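Local coordinates for phenazine biosynthesis protein PhzF family (Enterococcus faecalis, PDB 1S7J), which belongs to the PhzF family of the diaminopimelate epimerase clan and probably acts as an isomerase, with no substrate assigned, at residues 146-151 with 173-178; 219-224 with 236-241. All blocks are in the same frame, centred on the assembly; numbering follows the deposited sequence.

Contact 1. Residues 146-151 with 173-178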
ATOM      1  N   LEU A 146       5.776   1.613 -14.061  1.00 54.05           N
ATOM      2  CA  LEU A 146       6.635   0.769 -14.861  1.00 54.69           C
ATOM      3  C   LEU A 146       6.722  -0.539 -14.072  1.00 53.06           C
ATOM      4  O   LEU A 146       6.639  -0.523 -12.844  1.00 56.28           O
ATOM      5  CB  LEU A 146       7.996   1.415 -15.057  1.00 56.52           C
ATOM      6  CG  LEU A 146       7.964   2.439 -16.197  1.00 58.53           C
ATOM      7  CD1 LEU A 146       9.139   3.410 -16.103  1.00 59.74           C
ATOM      8  CD2 LEU A 146       7.943   1.695 -17.538  1.00 57.92           C
ATOM      9  N   PHE A 147       6.915  -1.639 -14.753  1.00 51.39           N
ATOM     10  CA  PHE A 147       6.918  -2.936 -14.104  1.00 51.07           C
ATOM     11  C   PHE A 147       8.068  -3.787 -14.632  1.00 53.03           C
ATOM     12  O   PHE A 147       7.977  -4.351 -15.718  1.00 53.45           O
ATOM     13  CB  PHE A 147       5.560  -3.580 -14.427  1.00 49.53           C
ATOM     14  CG  PHE A 147       5.289  -4.864 -13.737  1.00 44.05           C
ATOM     15  CD1 PHE A 147       4.413  -4.908 -12.657  1.00 39.54           C
ATOM     16  CD2 PHE A 147       5.841  -6.059 -14.201  1.00 43.64           C
ATOM     17  CE1 PHE A 147       4.080  -6.119 -12.052  1.00 37.34           C
ATOM     18  CE2 PHE A 147       5.516  -7.276 -13.604  1.00 40.35           C
ATOM     19  CZ  PHE A 147       4.633  -7.304 -12.524  1.00 40.45           C
ATOM     20  N   PHE A 148       9.140  -3.892 -13.856  1.00 51.64           N
ATOM     21  CA  PHE A 148      10.311  -4.664 -14.274  1.00 50.87           C
ATOM     22  C   PHE A 148      10.462  -5.960 -13.518  1.00 50.16           C
ATOM     23  O   PHE A 148      10.238  -6.013 -12.316  1.00 53.45           O
ATOM     24  CB  PHE A 148      11.575  -3.827 -14.095  1.00 48.74           C
ATOM     25  CG  PHE A 148      11.478  -2.446 -14.654  1.00 47.98           C
ATOM     26  CD1 PHE A 148      11.693  -1.337 -13.844  1.00 46.55           C
ATOM     27  CD2 PHE A 148      11.156  -2.242 -16.005  1.00 48.80           C
ATOM     28  CE1 PHE A 148      11.596  -0.050 -14.353  1.00 49.63           C
ATOM     29  CE2 PHE A 148      11.058  -0.961 -16.524  1.00 51.78           C
ATOM     30  CZ  PHE A 148      11.277   0.143 -15.696  1.00 51.44           C
ATOM     31  N   VAL A 149      10.847  -7.009 -14.223  1.00 50.48           N
ATOM     32  CA  VAL A 149      11.056  -8.312 -13.607  1.00 50.86           C
ATOM     33  C   VAL A 149      12.567  -8.514 -13.511  1.00 51.47           C
ATOM     34  O   VAL A 149      13.288  -8.282 -14.480  1.00 52.68           O
ATOM     35  CB  VAL A 149      10.408  -9.442 -14.438  1.00 50.20           C
ATOM     36  CG1 VAL A 149      10.605 -10.787 -13.754  1.00 53.06           C
ATOM     37  CG2 VAL A 149       8.918  -9.153 -14.635  1.00 50.87           C
ATOM     38  N   LEU A 150      13.043  -8.885 -12.333  1.00 52.66           N
ATOM     39  CA  LEU A 150      14.468  -9.075 -12.112  1.00 53.36           C
ATOM     40  C   LEU A 150      14.868 -10.535 -11.946  1.00 54.17           C
ATOM     41  O   LEU A 150      14.015 -11.430 -11.969  1.00 54.08           O
ATOM     42  CB  LEU A 150      14.916  -8.244 -10.902  1.00 53.01           C
ATOM     43  CG  LEU A 150      15.166  -6.727 -11.057  1.00 55.01           C
ATOM     44  CD1 LEU A 150      14.231  -6.066 -12.060  1.00 57.31           C
ATOM     45  CD2 LEU A 150      15.044  -6.070  -9.695  1.00 56.54           C
ATOM     46  N   LYS A 151      16.159 -10.766 -11.762  1.00 56.90           N
ATOM     47  CA  LYS A 151      16.718 -12.110 -11.619  1.00 59.73           C
ATOM     48  C   LYS A 151      16.108 -12.997 -10.513  1.00 59.17           C
ATOM     49  O   LYS A 151      15.615 -14.084 -10.796  1.00 60.25           O
ATOM     50  CB  LYS A 151      18.244 -12.028 -11.438  1.00 61.41           C
ATOM     51  CG  LYS A 151      18.938 -13.388 -11.382  1.00 64.83           C
ATOM     52  CD  LYS A 151      20.429 -13.250 -11.107  1.00 65.83           C
ATOM     53  CE  LYS A 151      21.083 -14.629 -10.973  1.00 67.45           C
ATOM     54  NZ  LYS A 151      22.559 -14.550 -10.739  1.00 69.82           N
ATOM     55  N   VAL A 173       3.978   6.296 -13.110  1.00 62.97           N
ATOM     56  CA  VAL A 173       3.971   7.183 -11.951  1.00 60.56           C
ATOM     57  C   VAL A 173       5.077   6.695 -11.035  1.00 58.22           C
ATOM     58  O   VAL A 173       5.797   7.491 -10.412  1.00 59.07           O
ATOM     59  CB  VAL A 173       2.619   7.107 -11.189  1.00 62.62           C
ATOM     60  CG1 VAL A 173       2.647   8.018  -9.953  1.00 60.77           C
ATOM     61  CG2 VAL A 173       1.472   7.491 -12.115  1.00 62.32           C
ATOM     62  N   GLY A 174       5.207   5.382 -10.942  1.00 52.96           N
ATOM     63  CA  GLY A 174       6.222   4.789 -10.114  1.00 51.18           C
ATOM     64  C   GLY A 174       6.947   3.693 -10.848  1.00 49.28           C
ATOM     65  O   GLY A 174       6.882   3.610 -12.078  1.00 49.96           O
ATOM     66  N   VAL A 175       7.639   2.850 -10.106  1.00 47.00           N
ATOM     67  CA  VAL A 175       8.389   1.744 -10.672  1.00 42.88           C
ATOM     68  C   VAL A 175       8.265   0.535  -9.759  1.00 41.11           C
ATOM     69  O   VAL A 175       8.449   0.637  -8.540  1.00 41.15           O
ATOM     70  CB  VAL A 175       9.891   2.108 -10.835  1.00 45.06           C
ATOM     71  CG1 VAL A 175      10.695   0.882 -11.250  1.00 42.12           C
ATOM     72  CG2 VAL A 175      10.055   3.228 -11.855  1.00 39.33           C
ATOM     73  N   ILE A 176       7.929  -0.596 -10.343  1.00 40.70           N
ATOM     74  CA  ILE A 176       7.776  -1.829  -9.607  1.00 37.88           C
ATOM     75  C   ILE A 176       8.832  -2.787 -10.074  1.00 37.84           C
ATOM     76  O   ILE A 176       9.184  -2.797 -11.252  1.00 35.98           O
ATOM     77  CB  ILE A 176       6.388  -2.477  -9.862  1.00 35.34           C
ATOM     78  CG1 ILE A 176       5.263  -1.509  -9.478  1.00 33.81           C
ATOM     79  CG2 ILE A 176       6.265  -3.778  -9.072  1.00 38.28           C
ATOM     80  CD1 ILE A 176       3.874  -2.031  -9.783  1.00 32.84           C
ATOM     81  N   VAL A 177       9.387  -3.553  -9.146  1.00 38.59           N
ATOM     82  CA  VAL A 177      10.398  -4.540  -9.451  1.00 39.38           C
ATOM     83  C   VAL A 177       9.935  -5.833  -8.788  1.00 40.07           C
ATOM     84  O   VAL A 177       9.462  -5.812  -7.645  1.00 38.09           O
ATOM     85  CB  VAL A 177      11.809  -4.110  -8.920  1.00 42.62           C
ATOM     86  CG1 VAL A 177      12.281  -2.840  -9.636  1.00 42.52           C
ATOM     87  CG2 VAL A 177      11.765  -3.869  -7.425  1.00 48.16           C
ATOM     88  N   THR A 178      10.062  -6.946  -9.495  1.00 40.80           N
ATOM     89  CA  THR A 178       9.604  -8.239  -8.977  1.00 39.49           C
ATOM     90  C   THR A 178      10.571  -9.368  -9.286  1.00 41.11           C
ATOM     91  O   THR A 178      11.573  -9.177  -9.977  1.00 35.53           O
ATOM     92  CB  THR A 178       8.244  -8.637  -9.605  1.00 37.54           C
ATOM     93  OG1 THR A 178       7.571  -7.469 -10.101  1.00 42.84           O
ATOM     94  CG2 THR A 178       7.378  -9.302  -8.589  1.00 25.27           C
TER
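Leu146 and Val175 open a parallel strand pair in which 146-149 and 175-178 run side by side, 4.7 Å apart at the closest approach of their axes, inside the barrel-like half of the PhzF fold that wraps helix 207-218. Five backbone hydrogen bonds join them, alternating in direction as parallel pairing demands. They start with Leu146 N to Gly174 O at 3.0 Å and end with Leu150 N, just past the last pair of Val149 and Thr178, bonded to Thr178 O at 2.8 Å. Phe147, Ile176, Val149 and Thr178 lie on the face turned to the helix; Leu146, Phe148, Val175 and Val177 occupy the other, where Tyr129 and Leu133 of helix 127-133 pack.

Phe148 is worth following outward. Its CB and CG pass near Ile176 O, the oxygen that also accepts the hydrogen bond from Phe148 N at a nearly straight 173°. With CG anti to the carbonyl carbon (chi1 -48°), the ring swings back along its own strand toward Leu146, and Val175 CG1 comes up to it, 3.6 Å from CD1 and closer still to CE1. At the far end, CZ lies 3.6 Å from Leu146 CB, and the ring of Tyr129 meets that of Phe148. On the helix side, the Phe147 ring touches Ile176 CD1 through its CD1 at 4.1 Å, and Tyr213 of the helix also packs against this ring. Further along, Leu150 CD2 rests on Val177 CB. Thr178 OG1, buried without a polar partner, sits over one face of the Phe147 ring, 3.8 Å from CZ.

Contact 2. Residues 219-224 with 236-241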
ATOM      1  N   ASN A 219       0.424 -19.594 -12.855  1.00 73.77           N
ATOM      2  CA  ASN A 219      -0.798 -20.376 -13.061  1.00 76.90           C
ATOM      3  C   ASN A 219      -1.437 -20.784 -11.720  1.00 76.33           C
ATOM      4  O   ASN A 219      -1.561 -21.975 -11.402  1.00 76.72           O
ATOM      5  CB  ASN A 219      -0.485 -21.614 -13.922  1.00 80.48           C
ATOM      6  CG  ASN A 219      -1.684 -22.109 -14.700  1.00 82.67           C
ATOM      7  OD1 ASN A 219      -1.793 -23.304 -14.995  1.00 84.24           O
ATOM      8  ND2 ASN A 219      -2.589 -21.194 -15.068  1.00 82.76           N
ATOM      9  N   GLN A 220      -1.829 -19.774 -10.934  1.00 74.44           N
ATOM     10  CA  GLN A 220      -2.460 -19.996  -9.623  1.00 71.46           C
ATOM     11  C   GLN A 220      -3.558 -18.977  -9.333  1.00 70.00           C
ATOM     12  O   GLN A 220      -3.615 -17.901  -9.951  1.00 68.18           O
ATOM     13  CB  GLN A 220      -1.414 -19.928  -8.507  1.00 70.12           C
ATOM     14  CG  GLN A 220      -0.351 -21.002  -8.593  1.00 72.59           C
ATOM     15  CD  GLN A 220       0.782 -20.801  -7.610  1.00 72.47           C
ATOM     16  OE1 GLN A 220       1.656 -21.656  -7.474  1.00 73.66           O
ATOM     17  NE2 GLN A 220       0.782 -19.667  -6.922  1.00 71.34           N
ATOM     18  N   THR A 221      -4.449 -19.341  -8.415  1.00 68.42           N
ATOM     19  CA  THR A 221      -5.548 -18.464  -7.999  1.00 68.48           C
ATOM     20  C   THR A 221      -5.098 -17.744  -6.736  1.00 64.41           C
ATOM     21  O   THR A 221      -5.449 -16.585  -6.506  1.00 62.27           O
ATOM     22  CB  THR A 221      -6.832 -19.275  -7.666  1.00 71.05           C
ATOM     23  OG1 THR A 221      -7.212 -20.065  -8.802  1.00 73.49           O
ATOM     24  CG2 THR A 221      -7.981 -18.327  -7.294  1.00 74.73           C
ATOM     25  N   THR A 222      -4.332 -18.453  -5.909  1.00 61.78           N
ATOM     26  CA  THR A 222      -3.816 -17.895  -4.670  1.00 59.93           C
ATOM     27  C   THR A 222      -2.296 -17.889  -4.640  1.00 58.07           C
ATOM     28  O   THR A 222      -1.644 -18.870  -5.023  1.00 60.34           O
ATOM     29  CB  THR A 222      -4.364 -18.638  -3.428  1.00 60.23           C
ATOM     30  OG1 THR A 222      -4.140 -20.053  -3.559  1.00 62.02           O
ATOM     31  CG2 THR A 222      -5.848 -18.373  -3.274  1.00 62.19           C
ATOM     32  N   LEU A 223      -1.730 -16.760  -4.229  1.00 55.14           N
ATOM     33  CA  LEU A 223      -0.296 -16.604  -4.153  1.00 49.62           C
ATOM     34  C   LEU A 223       0.134 -15.935  -2.865  1.00 47.04           C
ATOM     35  O   LEU A 223      -0.606 -15.134  -2.290  1.00 44.22           O
ATOM     36  CB  LEU A 223       0.219 -15.755  -5.322  1.00 51.46           C
ATOM     37  CG  LEU A 223      -0.108 -16.137  -6.755  1.00 53.11           C
ATOM     38  CD1 LEU A 223      -1.077 -15.116  -7.334  1.00 53.56           C
ATOM     39  CD2 LEU A 223       1.171 -16.172  -7.575  1.00 55.39           C
ATOM     40  N   SER A 224       1.325 -16.272  -2.412  1.00 44.00           N
ATOM     41  CA  SER A 224       1.899 -15.680  -1.224  1.00 42.16           C
ATOM     42  C   SER A 224       2.931 -14.645  -1.737  1.00 39.20           C
ATOM     43  O   SER A 224       3.656 -14.913  -2.705  1.00 37.60           O
ATOM     44  CB  SER A 224       2.554 -16.756  -0.341  1.00 44.33           C
ATOM     45  OG  SER A 224       3.271 -17.718  -1.115  1.00 51.60           O
ATOM     46  N   THR A 236      -1.112 -11.838   1.464  1.00 31.14           N
ATOM     47  CA  THR A 236      -1.707 -13.068   0.952  1.00 33.28           C
ATOM     48  C   THR A 236      -2.576 -12.590  -0.225  1.00 34.68           C
ATOM     49  O   THR A 236      -3.385 -11.663  -0.078  1.00 33.14           O
ATOM     50  CB  THR A 236      -2.528 -13.823   2.032  1.00 34.87           C
ATOM     51  OG1 THR A 236      -2.805 -15.153   1.576  1.00 37.34           O
ATOM     52  CG2 THR A 236      -3.825 -13.095   2.357  1.00 39.17           C
ATOM     53  N   CYS A 237      -2.321 -13.148  -1.398  1.00 36.34           N
ATOM     54  CA  CYS A 237      -3.024 -12.747  -2.615  1.00 36.02           C
ATOM     55  C   CYS A 237      -3.998 -13.743  -3.213  1.00 38.40           C
ATOM     56  O   CYS A 237      -3.792 -14.959  -3.150  1.00 38.80           O
ATOM     57  CB  CYS A 237      -2.003 -12.380  -3.666  1.00 33.37           C
ATOM     58  SG  CYS A 237      -0.786 -11.257  -3.064  1.00 38.62           S
ATOM     59  N   GLU A 238      -5.035 -13.221  -3.852  1.00 38.57           N
ATOM     60  CA  GLU A 238      -6.019 -14.053  -4.512  1.00 42.01           C
ATOM     61  C   GLU A 238      -6.490 -13.422  -5.806  1.00 40.07           C
ATOM     62  O   GLU A 238      -6.683 -12.190  -5.892  1.00 35.82           O
ATOM     63  CB  GLU A 238      -7.234 -14.338  -3.619  1.00 46.80           C
ATOM     64  CG  GLU A 238      -8.164 -15.387  -4.237  1.00 53.38           C
ATOM     65  CD  GLU A 238      -9.507 -15.475  -3.562  1.00 59.06           C
ATOM     66  OE1 GLU A 238      -9.590 -16.104  -2.488  1.00 61.71           O
ATOM     67  OE2 GLU A 238     -10.492 -14.933  -4.120  1.00 63.59           O
ATOM     68  N   VAL A 239      -6.647 -14.250  -6.827  1.00 38.34           N
ATOM     69  CA  VAL A 239      -7.110 -13.802  -8.115  1.00 41.07           C
ATOM     70  C   VAL A 239      -8.578 -14.148  -8.311  1.00 41.92           C
ATOM     71  O   VAL A 239      -8.990 -15.290  -8.105  1.00 38.97           O
ATOM     72  CB  VAL A 239      -6.299 -14.426  -9.274  1.00 42.04           C
ATOM     73  CG1 VAL A 239      -6.789 -13.887 -10.610  1.00 42.86           C
ATOM     74  CG2 VAL A 239      -4.824 -14.137  -9.099  1.00 39.38           C
ATOM     75  N   LYS A 240      -9.357 -13.134  -8.609  1.00 45.68           N
ATOM     76  CA  LYS A 240     -10.769 -13.285  -8.887  1.00 50.80           C
ATOM     77  C   LYS A 240     -10.910 -12.793 -10.322  1.00 53.09           C
ATOM     78  O   LYS A 240      -9.970 -12.229 -10.917  1.00 55.71           O
ATOM     79  CB  LYS A 240     -11.609 -12.382  -7.947  1.00 49.99           C
ATOM     80  CG  LYS A 240     -11.903 -12.980  -6.563  1.00 53.86           C
ATOM     81  CD  LYS A 240     -12.524 -11.934  -5.619  1.00 56.10           C
ATOM     82  CE  LYS A 240     -13.748 -11.229  -6.225  1.00 59.45           C
ATOM     83  NZ  LYS A 240     -14.221 -10.047  -5.423  1.00 58.36           N
ATOM     84  N   GLU A 241     -12.080 -12.986 -10.915  1.00 54.76           N
ATOM     85  CA  GLU A 241     -12.308 -12.601 -12.282  1.00 55.01           C
ATOM     86  C   GLU A 241     -12.404 -11.093 -12.221  1.00 54.32           C
ATOM     87  O   GLU A 241     -13.320 -10.617 -11.476  1.00 56.13           O
ATOM     88  CB  GLU A 241     -13.649 -13.165 -12.620  1.00 61.25           C
ATOM     89  CG  GLU A 241     -13.605 -14.484 -13.330  1.00 67.72           C
ATOM     90  CD  GLU A 241     -12.939 -15.572 -12.492  1.00 72.73           C
ATOM     91  OE1 GLU A 241     -13.604 -16.103 -11.581  1.00 77.30           O
ATOM     92  OE2 GLU A 241     -11.760 -15.895 -12.749  1.00 74.30           O
TER
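The beta hairpin of strands 222-227 and 234-240 follows directly on helix 207-218, and this contact lies toward its open end, away from the turn. Leu223 and Cys237 form a hydrogen-bonded antiparallel pair: Leu223 N reaches Cys237 O at 2.9 Å, and Cys237 N returns to Leu223 O at 2.8 Å. Thr222 and Glu238 make the next, non-hydrogen-bonded pair, after which Val239 N binds Thr221 O at 2.6 Å, with the donor in the carbonyl plane.

Leu223 and Cys237 lie on the face against the helix, where Leu223 packs on Trp214 and Leu218 and Cys237 on Ile211; Val239, whose CB points at the partner segment, also touches Ile211. Between the strands, Leu223 CD1 meets Val239 CG2 at 4.3 Å. On the other face, Thr222 puts CG2 anti to its carbonyl carbon, and this methyl approaches Glu238 CG at 3.9 Å; the two side chains touch through carbon. Gln220 NE2 and Ser224 N both hydrogen-bond to Asp185 OD2, tying the start of the hairpin to the loop that leads into strand 186-192. The chemistry is therefore split: apolar side chains grip the helix, while backbone bonds hold together a pair whose other face carries polar, more exposed residues.

Contact 1 closes before contact 2 opens along the chain, and their centres stand about 19 Å apart, with about 9 Å between nearest atoms and no touch. What they share is helix 207-218, which ends just ahead of 219-224: Tyr213, Leu210 and Trp214 receive side chains of contact 1, Ile211, Trp214 and Leu218 those of contact 2, so Trp214 meets both. Strand pairing also connects them, since 175-180 runs antiparallel to 186-192, which in turn lies parallel to 222-227. The two contacts are thus separate segments of the strand wall around one helix, and both lie away from Glu46, the predicted active-site residue.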